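Local structure of putative hemin transport system, substrate-binding protein (5GIZ) at residues A[128-139]-A[252-263]. The protein binds heme in the periplasm and probably delivers it to the inner-membrane transporter of a bacterial heme-acquisition system. Sequence-based numbering, arbitrary orientation.
With SO4 (sulfate ion), chain C.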
ATOM      1  N   PHE A 128       3.951 -11.834 -12.094  1.00 13.56           N
ATOM      2  CA  PHE A 128       3.266 -10.608 -11.820  1.00 12.67           C
ATOM      3  C   PHE A 128       2.562 -10.080 -13.074  1.00 12.37           C
ATOM      4  O   PHE A 128       1.373  -9.727 -13.038  1.00 11.96           O
ATOM      5  CB  PHE A 128       4.249  -9.581 -11.261  1.00 12.37           C
ATOM      6  CG  PHE A 128       3.638  -8.274 -10.994  1.00 12.27           C
ATOM      7  CD1 PHE A 128       3.560  -7.317 -11.986  1.00 12.34           C
ATOM      8  CD2 PHE A 128       3.154  -7.947  -9.729  1.00 12.23           C
ATOM      9  CE1 PHE A 128       3.043  -6.072 -11.762  1.00 12.55           C
ATOM     10  CE2 PHE A 128       2.626  -6.709  -9.493  1.00 12.51           C
ATOM     11  CZ  PHE A 128       2.565  -5.749 -10.497  1.00 12.31           C
ATOM     12  N   ASP A 129       3.284 -10.044 -14.191  1.00 12.44           N
ATOM     13  CA  ASP A 129       2.724  -9.518 -15.438  1.00 12.81           C
ATOM     14  C   ASP A 129       1.565 -10.333 -15.973  1.00 13.12           C
ATOM     15  O   ASP A 129       0.585  -9.782 -16.431  1.00 13.22           O
ATOM     16  CB  ASP A 129       3.797  -9.418 -16.525  1.00 13.16           C
ATOM     17  CG  ASP A 129       4.768  -8.268 -16.314  1.00 13.58           C
ATOM     18  OD1 ASP A 129       4.539  -7.395 -15.438  1.00 13.42           O
ATOM     19  OD2 ASP A 129       5.804  -8.176 -17.055  1.00 13.81           O
ATOM     20  N   ARG A 130       1.635 -11.666 -15.809  1.00 14.10           N
ATOM     21  CA  ARG A 130       0.539 -12.546 -16.194  1.00 15.38           C
ATOM     22  C   ARG A 130      -0.658 -12.266 -15.297  1.00 14.35           C
ATOM     23  O   ARG A 130      -1.791 -12.132 -15.766  1.00 14.18           O
ATOM     24  CB  ARG A 130       1.017 -14.005 -16.100  1.00 17.67           C
ATOM     25  CG  ARG A 130       0.023 -15.050 -16.517  1.00 20.81           C
ATOM     26  CD  ARG A 130       0.739 -16.391 -16.630  1.00 23.53           C
ATOM     27  NE  ARG A 130       1.333 -16.884 -15.366  1.00 26.42           N
ATOM     28  CZ  ARG A 130       2.633 -17.124 -15.126  1.00 28.86           C
ATOM     29  NH1 ARG A 130       3.584 -16.923 -16.051  1.00 30.81           N
ATOM     30  NH2 ARG A 130       3.000 -17.596 -13.922  1.00 29.25           N
ATOM     31  N   ASP A 131      -0.410 -12.195 -14.005  1.00 13.44           N
ATOM     32  CA  ASP A 131      -1.504 -11.914 -13.100  1.00 13.39           C
ATOM     33  C   ASP A 131      -2.119 -10.533 -13.334  1.00 12.50           C
ATOM     34  O   ASP A 131      -3.349 -10.329 -13.211  1.00 12.72           O
ATOM     35  CB  ASP A 131      -1.054 -12.033 -11.655  1.00 14.13           C
ATOM     36  CG  ASP A 131      -0.720 -13.459 -11.253  1.00 15.96           C
ATOM     37  OD1 ASP A 131      -1.091 -14.422 -11.924  1.00 19.11           O
ATOM     38  OD2 ASP A 131      -0.092 -13.634 -10.229  1.00 17.99           O
ATOM     39  N   TRP A 132      -1.264  -9.562 -13.635  1.00 11.76           N
ATOM     40  CA  TRP A 132      -1.763  -8.228 -13.918  1.00 11.50           C
ATOM     41  C   TRP A 132      -2.699  -8.203 -15.140  1.00 12.19           C
ATOM     42  O   TRP A 132      -3.742  -7.570 -15.124  1.00 11.91           O
ATOM     43  CB  TRP A 132      -0.621  -7.283 -14.091  1.00 11.35           C
ATOM     44  CG  TRP A 132      -1.074  -5.862 -14.314  1.00 11.39           C
ATOM     45  CD1 TRP A 132      -0.799  -5.114 -15.384  1.00 12.18           C
ATOM     46  CD2 TRP A 132      -1.862  -5.042 -13.438  1.00 11.40           C
ATOM     47  NE1 TRP A 132      -1.374  -3.882 -15.260  1.00 12.30           N
ATOM     48  CE2 TRP A 132      -2.053  -3.813 -14.085  1.00 12.31           C
ATOM     49  CE3 TRP A 132      -2.451  -5.249 -12.199  1.00 11.93           C
ATOM     50  CZ2 TRP A 132      -2.739  -2.756 -13.516  1.00 12.85           C
ATOM     51  CZ3 TRP A 132      -3.189  -4.206 -11.643  1.00 12.25           C
ATOM     52  CH2 TRP A 132      -3.292  -2.960 -12.292  1.00 12.62           C
ATOM     53  N   GLN A 133      -2.307  -8.861 -16.218  1.00 12.89           N
ATOM     54  CA  GLN A 133      -3.176  -8.916 -17.363  1.00 14.46           C
ATOM     55  C   GLN A 133      -4.536  -9.552 -17.036  1.00 14.33           C
ATOM     56  O   GLN A 133      -5.577  -9.064 -17.459  1.00 15.06           O
ATOM     57  CB  GLN A 133      -2.505  -9.662 -18.530  1.00 16.93           C
ATOM     58  CG  GLN A 133      -3.384  -9.690 -19.769  1.00 20.12           C
ATOM     59  CD  GLN A 133      -3.605  -8.305 -20.347  1.00 21.87           C
ATOM     60  OE1 GLN A 133      -2.642  -7.638 -20.733  1.00 25.32           O
ATOM     61  NE2 GLN A 133      -4.884  -7.857 -20.401  1.00 22.40           N
ATOM     62  N   ALA A 134      -4.526 -10.607 -16.250  1.00 14.47           N
ATOM     63  CA  ALA A 134      -5.763 -11.253 -15.786  1.00 15.18           C
ATOM     64  C   ALA A 134      -6.599 -10.297 -14.970  1.00 15.22           C
ATOM     65  O   ALA A 134      -7.797 -10.265 -15.105  1.00 16.44           O
ATOM     66  CB  ALA A 134      -5.422 -12.527 -15.023  1.00 15.22           C
ATOM     67  N   ALA A 135      -5.991  -9.524 -14.088  1.00 13.99           N
ATOM     68  CA  ALA A 135      -6.716  -8.554 -13.277  1.00 13.82           C
ATOM     69  C   ALA A 135      -7.333  -7.464 -14.180  1.00 13.99           C
ATOM     70  O   ALA A 135      -8.502  -7.103 -14.044  1.00 13.51           O
ATOM     71  CB  ALA A 135      -5.765  -7.963 -12.248  1.00 13.22           C
ATOM     72  N   ARG A 136      -6.569  -6.968 -15.144  1.00 13.93           N
ATOM     73  CA  ARG A 136      -7.084  -6.000 -16.115  1.00 14.96           C
ATOM     74  C   ARG A 136      -8.319  -6.573 -16.813  1.00 15.09           C
ATOM     75  O   ARG A 136      -9.315  -5.886 -16.942  1.00 15.53           O
ATOM     76  CB  ARG A 136      -6.053  -5.700 -17.175  1.00 16.23           C
ATOM     77  CG  ARG A 136      -4.928  -4.834 -16.732  1.00 17.64           C
ATOM     78  CD  ARG A 136      -5.337  -3.440 -16.368  1.00 18.64           C
ATOM     79  NE  ARG A 136      -4.236  -2.497 -16.603  1.00 19.90           N
ATOM     80  CZ  ARG A 136      -4.316  -1.177 -16.385  1.00 19.65           C
ATOM     81  NH1 ARG A 136      -5.467  -0.657 -15.914  1.00 19.44           N
ATOM     82  NH2 ARG A 136      -3.257  -0.397 -16.651  1.00 19.93           N
ATOM     83  N   ASP A 137      -8.219  -7.831 -17.252  1.00 16.69           N
ATOM     84  CA  ASP A 137      -9.331  -8.544 -17.892  1.00 19.12           C
ATOM     85  C   ASP A 137     -10.546  -8.670 -17.000  1.00 18.23           C
ATOM     86  O   ASP A 137     -11.669  -8.454 -17.463  1.00 19.43           O
ATOM     87  CB  ASP A 137      -8.920  -9.963 -18.350  1.00 20.35           C
ATOM     88  CG  ASP A 137      -7.948  -9.955 -19.521  1.00 21.77           C
ATOM     89  OD1 ASP A 137      -7.712  -8.858 -20.123  1.00 20.22           O
ATOM     90  OD2 ASP A 137      -7.417 -11.065 -19.836  1.00 22.88           O
ATOM     91  N   ALA A 138     -10.322  -8.997 -15.738  1.00 17.71           N
ATOM     92  CA  ALA A 138     -11.429  -9.147 -14.778  1.00 17.35           C
ATOM     93  C   ALA A 138     -12.176  -7.808 -14.589  1.00 17.14           C
ATOM     94  O   ALA A 138     -13.409  -7.729 -14.576  1.00 18.02           O
ATOM     95  CB  ALA A 138     -10.901  -9.662 -13.453  1.00 17.86           C
ATOM     96  N   VAL A 139     -11.428  -6.727 -14.460  1.00 15.47           N
ATOM     97  CA  VAL A 139     -12.007  -5.390 -14.270  1.00 15.82           C
ATOM     98  C   VAL A 139     -12.768  -4.937 -15.513  1.00 16.58           C
ATOM     99  O   VAL A 139     -13.917  -4.466 -15.423  1.00 16.92           O
ATOM    100  CB  VAL A 139     -10.924  -4.377 -13.873  1.00 14.89           C
ATOM    101  CG1 VAL A 139     -11.460  -2.954 -13.854  1.00 14.89           C
ATOM    102  CG2 VAL A 139     -10.393  -4.736 -12.508  1.00 14.77           C
ATOM    103  N   GLY A 252       2.597  -3.391  -4.067  1.00 10.21           N
ATOM    104  CA  GLY A 252       3.574  -4.433  -4.111  1.00 10.45           C
ATOM    105  C   GLY A 252       3.207  -5.620  -4.994  1.00 10.36           C
ATOM    106  O   GLY A 252       2.337  -5.510  -5.879  1.00 10.07           O
ATOM    107  N   PRO A 253       3.850  -6.772  -4.779  1.00 10.68           N
ATOM    108  CA  PRO A 253       3.666  -7.881  -5.706  1.00 11.05           C
ATOM    109  C   PRO A 253       2.265  -8.454  -5.725  1.00 11.05           C
ATOM    110  O   PRO A 253       1.953  -9.284  -6.555  1.00 12.19           O
ATOM    111  CB  PRO A 253       4.732  -8.902  -5.288  1.00 11.52           C
ATOM    112  CG  PRO A 253       5.053  -8.528  -3.895  1.00 11.67           C
ATOM    113  CD  PRO A 253       4.871  -7.066  -3.757  1.00 11.34           C
ATOM    114  N   ARG A 254       1.432  -8.090  -4.749  1.00 10.46           N
ATOM    115  CA  ARG A 254       0.021  -8.525  -4.755  1.00 10.22           C
ATOM    116  C   ARG A 254      -0.916  -7.578  -5.442  1.00 10.03           C
ATOM    117  O   ARG A 254      -2.125  -7.734  -5.391  1.00 10.26           O
ATOM    118  CB  ARG A 254      -0.487  -8.768  -3.312  1.00 10.16           C
ATOM    119  CG  ARG A 254       0.193  -9.908  -2.574  1.00 10.39           C
ATOM    120  CD  ARG A 254      -0.399 -10.165  -1.180  1.00 10.49           C
ATOM    121  NE  ARG A 254      -0.143  -9.064  -0.275  1.00 10.80           N
ATOM    122  CZ  ARG A 254      -0.815  -8.831   0.878  1.00 11.18           C
ATOM    123  NH1 ARG A 254      -1.876  -9.565   1.204  1.00 11.71           N
ATOM    124  NH2 ARG A 254      -0.465  -7.826   1.662  1.00 11.36           N
ATOM    125  N   LEU A 255      -0.355  -6.595  -6.154  1.00  9.66           N
ATOM    126  CA  LEU A 255      -1.200  -5.594  -6.802  1.00  9.58           C
ATOM    127  C   LEU A 255      -2.338  -6.239  -7.644  1.00  9.35           C
ATOM    128  O   LEU A 255      -3.461  -5.813  -7.575  1.00  9.01           O
ATOM    129  CB  LEU A 255      -0.376  -4.623  -7.661  1.00  9.93           C
ATOM    130  CG  LEU A 255      -1.199  -3.508  -8.299  1.00 10.13           C
ATOM    131  CD1 LEU A 255      -1.742  -2.488  -7.335  1.00 10.18           C
ATOM    132  CD2 LEU A 255      -0.362  -2.802  -9.346  1.00 10.44           C
ATOM    133  N   PRO A 256      -2.040  -7.241  -8.476  1.00  9.80           N
ATOM    134  CA  PRO A 256      -3.097  -7.829  -9.307  1.00  9.90           C
ATOM    135  C   PRO A 256      -4.238  -8.408  -8.471  1.00  9.92           C
ATOM    136  O   PRO A 256      -5.405  -8.147  -8.780  1.00  9.92           O
ATOM    137  CB  PRO A 256      -2.369  -8.888 -10.102  1.00 10.04           C
ATOM    138  CG  PRO A 256      -0.949  -8.375 -10.164  1.00 10.11           C
ATOM    139  CD  PRO A 256      -0.722  -7.843  -8.769  1.00  9.93           C
ATOM    140  N   LEU A 257      -3.904  -9.078  -7.383  1.00 10.64           N
ATOM    141  CA  LEU A 257      -4.935  -9.606  -6.480  1.00 10.58           C
ATOM    142  C   LEU A 257      -5.647  -8.534  -5.737  1.00 10.24           C
ATOM    143  O   LEU A 257      -6.858  -8.603  -5.553  1.00 10.60           O
ATOM    144  CB  LEU A 257      -4.305 -10.590  -5.498  1.00 11.13           C
ATOM    145  CG  LEU A 257      -5.264 -11.301  -4.539  1.00 11.53           C
ATOM    146  CD1 LEU A 257      -6.264 -12.162  -5.268  1.00 11.73           C
ATOM    147  CD2 LEU A 257      -4.413 -12.066  -3.541  1.00 11.78           C
ATOM    148  N   ALA A 258      -4.921  -7.509  -5.301  1.00  9.85           N
ATOM    149  CA  ALA A 258      -5.542  -6.385  -4.637  1.00  9.58           C
ATOM    150  C   ALA A 258      -6.566  -5.656  -5.520  1.00  9.51           C
ATOM    151  O   ALA A 258      -7.656  -5.315  -5.072  1.00  9.17           O
ATOM    152  CB  ALA A 258      -4.496  -5.406  -4.161  1.00  9.99           C
ATOM    153  N   VAL A 259      -6.192  -5.393  -6.768  1.00  9.33           N
ATOM    154  CA  VAL A 259      -7.115  -4.779  -7.714  1.00  9.54           C
ATOM    155  C   VAL A 259      -8.316  -5.730  -8.003  1.00  9.98           C
ATOM    156  O   VAL A 259      -9.443  -5.282  -7.973  1.00 10.10           O
ATOM    157  CB  VAL A 259      -6.374  -4.390  -8.985  1.00  9.86           C
ATOM    158  CG1 VAL A 259      -7.346  -3.993 -10.098  1.00 10.08           C
ATOM    159  CG2 VAL A 259      -5.425  -3.233  -8.733  1.00  9.73           C
ATOM    160  N   THR A 260      -8.091  -7.026  -8.195  1.00 10.87           N
ATOM    161  CA  THR A 260      -9.184  -7.948  -8.410  1.00 11.76           C
ATOM    162  C   THR A 260     -10.116  -7.942  -7.198  1.00 11.45           C
ATOM    163  O   THR A 260     -11.345  -7.984  -7.340  1.00 11.46           O
ATOM    164  CB  THR A 260      -8.615  -9.353  -8.645  1.00 13.09           C
ATOM    165  OG1 THR A 260      -7.768  -9.297  -9.789  1.00 14.35           O
ATOM    166  CG2 THR A 260      -9.705 -10.351  -8.915  1.00 13.89           C
ATOM    167  N   THR A 261      -9.557  -7.894  -5.999  1.00 10.82           N
ATOM    168  CA  THR A 261     -10.322  -7.948  -4.791  1.00 10.68           C
ATOM    169  C   THR A 261     -11.115  -6.701  -4.564  1.00 10.60           C
ATOM    170  O   THR A 261     -12.333  -6.763  -4.240  1.00 11.22           O
ATOM    171  CB  THR A 261      -9.408  -8.186  -3.575  1.00 10.54           C
ATOM    172  OG1 THR A 261      -8.693  -9.435  -3.769  1.00 11.30           O
ATOM    173  CG2 THR A 261     -10.178  -8.286  -2.253  1.00 10.54           C
ATOM    174  N   LEU A 262     -10.485  -5.544  -4.782  1.00  9.70           N
ATOM    175  CA  LEU A 262     -11.250  -4.305  -4.701  1.00  9.91           C
ATOM    176  C   LEU A 262     -12.427  -4.269  -5.716  1.00  9.92           C
ATOM    177  O   LEU A 262     -13.534  -3.891  -5.399  1.00  9.36           O
ATOM    178  CB  LEU A 262     -10.328  -3.129  -4.949  1.00 10.24           C
ATOM    179  CG  LEU A 262     -11.031  -1.763  -4.851  1.00 10.44           C
ATOM    180  CD1 LEU A 262     -11.731  -1.602  -3.518  1.00 10.67           C
ATOM    181  CD2 LEU A 262     -10.021  -0.654  -5.084  1.00 10.71           C
ATOM    182  N   HIS A 263     -12.155  -4.686  -6.943  1.00 10.18           N
ATOM    183  CA  HIS A 263     -13.189  -4.708  -7.975  1.00 10.48           C
ATOM    184  C   HIS A 263     -14.336  -5.688  -7.569  1.00 10.19           C
ATOM    185  O   HIS A 263     -15.501  -5.353  -7.702  1.00  9.98           O
ATOM    186  CB  HIS A 263     -12.585  -5.154  -9.316  1.00 11.53           C
ATOM    187  CG  HIS A 263     -13.576  -5.351 -10.402  1.00 12.32           C
ATOM    188  ND1 HIS A 263     -14.043  -6.603 -10.718  1.00 13.35           N
ATOM    189  CD2 HIS A 263     -14.157  -4.489 -11.269  1.00 13.20           C
ATOM    190  CE1 HIS A 263     -14.904  -6.501 -11.719  1.00 13.66           C
ATOM    191  NE2 HIS A 263     -14.941  -5.244 -12.115  1.00 13.53           N
TER
HETATM  192  S   SO4 C 401      -1.556   3.128 -15.499  1.00 16.34           S
HETATM  193  O1  SO4 C 401      -0.777   2.094 -14.911  1.00 17.20           O
HETATM  194  O2  SO4 C 401      -0.829   3.854 -16.586  1.00 18.44           O
HETATM  195  O3  SO4 C 401      -2.843   2.623 -15.997  1.00 23.44           O
HETATM  196  O4  SO4 C 401      -1.911   4.183 -14.605  1.00 23.17           O
HETATM  197  O   HOH W   1       0.619 -11.294  -8.871  1.00 17.26           O
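Helix 128-139 and helix 255-263 run nearly parallel, their axes 14° apart and 8.5 Å at closest approach, with Trp-132 CA and Pro-256 CA in register. The first belongs to helix 118-141, the long interdomain helix characteristic of heme- and siderophore-binding class III periplasmic proteins, which spans both lobes; the second begins at Leu-255, the last residue of a type I turn from Gly-252, with Arg-254 at the N-cap. Pro-256 is a knob in a hole formed by Phe-128, Asp-131, Trp-132 and Ala-135. Its CG lies over one face of the Phe-128 ring, 4.0 Å above the plane and offset toward the rim, while its CB meets Asp-131 CB at 3.7 Å. Trp-132, with CG anti to the backbone N (chi1 -177°), presents its six-membered ring edge, where CZ3 comes 3.8 Å from Val-259 CG2; Tyr-178 meets this indole edge-to-face. Ala-135 CB touches Thr-260 OG1, whose hydroxyl bonds back to Pro-256 O from the face of the carbonyl plane opposite Thr-260 N. A water donates to Asp-131 OD2 and, weakly, to Pro-253 O. At the far end, where Arg-142 O accepts from His-263 NE2, Val-139 CA makes a CH-pi contact 3.8 Å from the His-263 ring centroid, 17° off the normal.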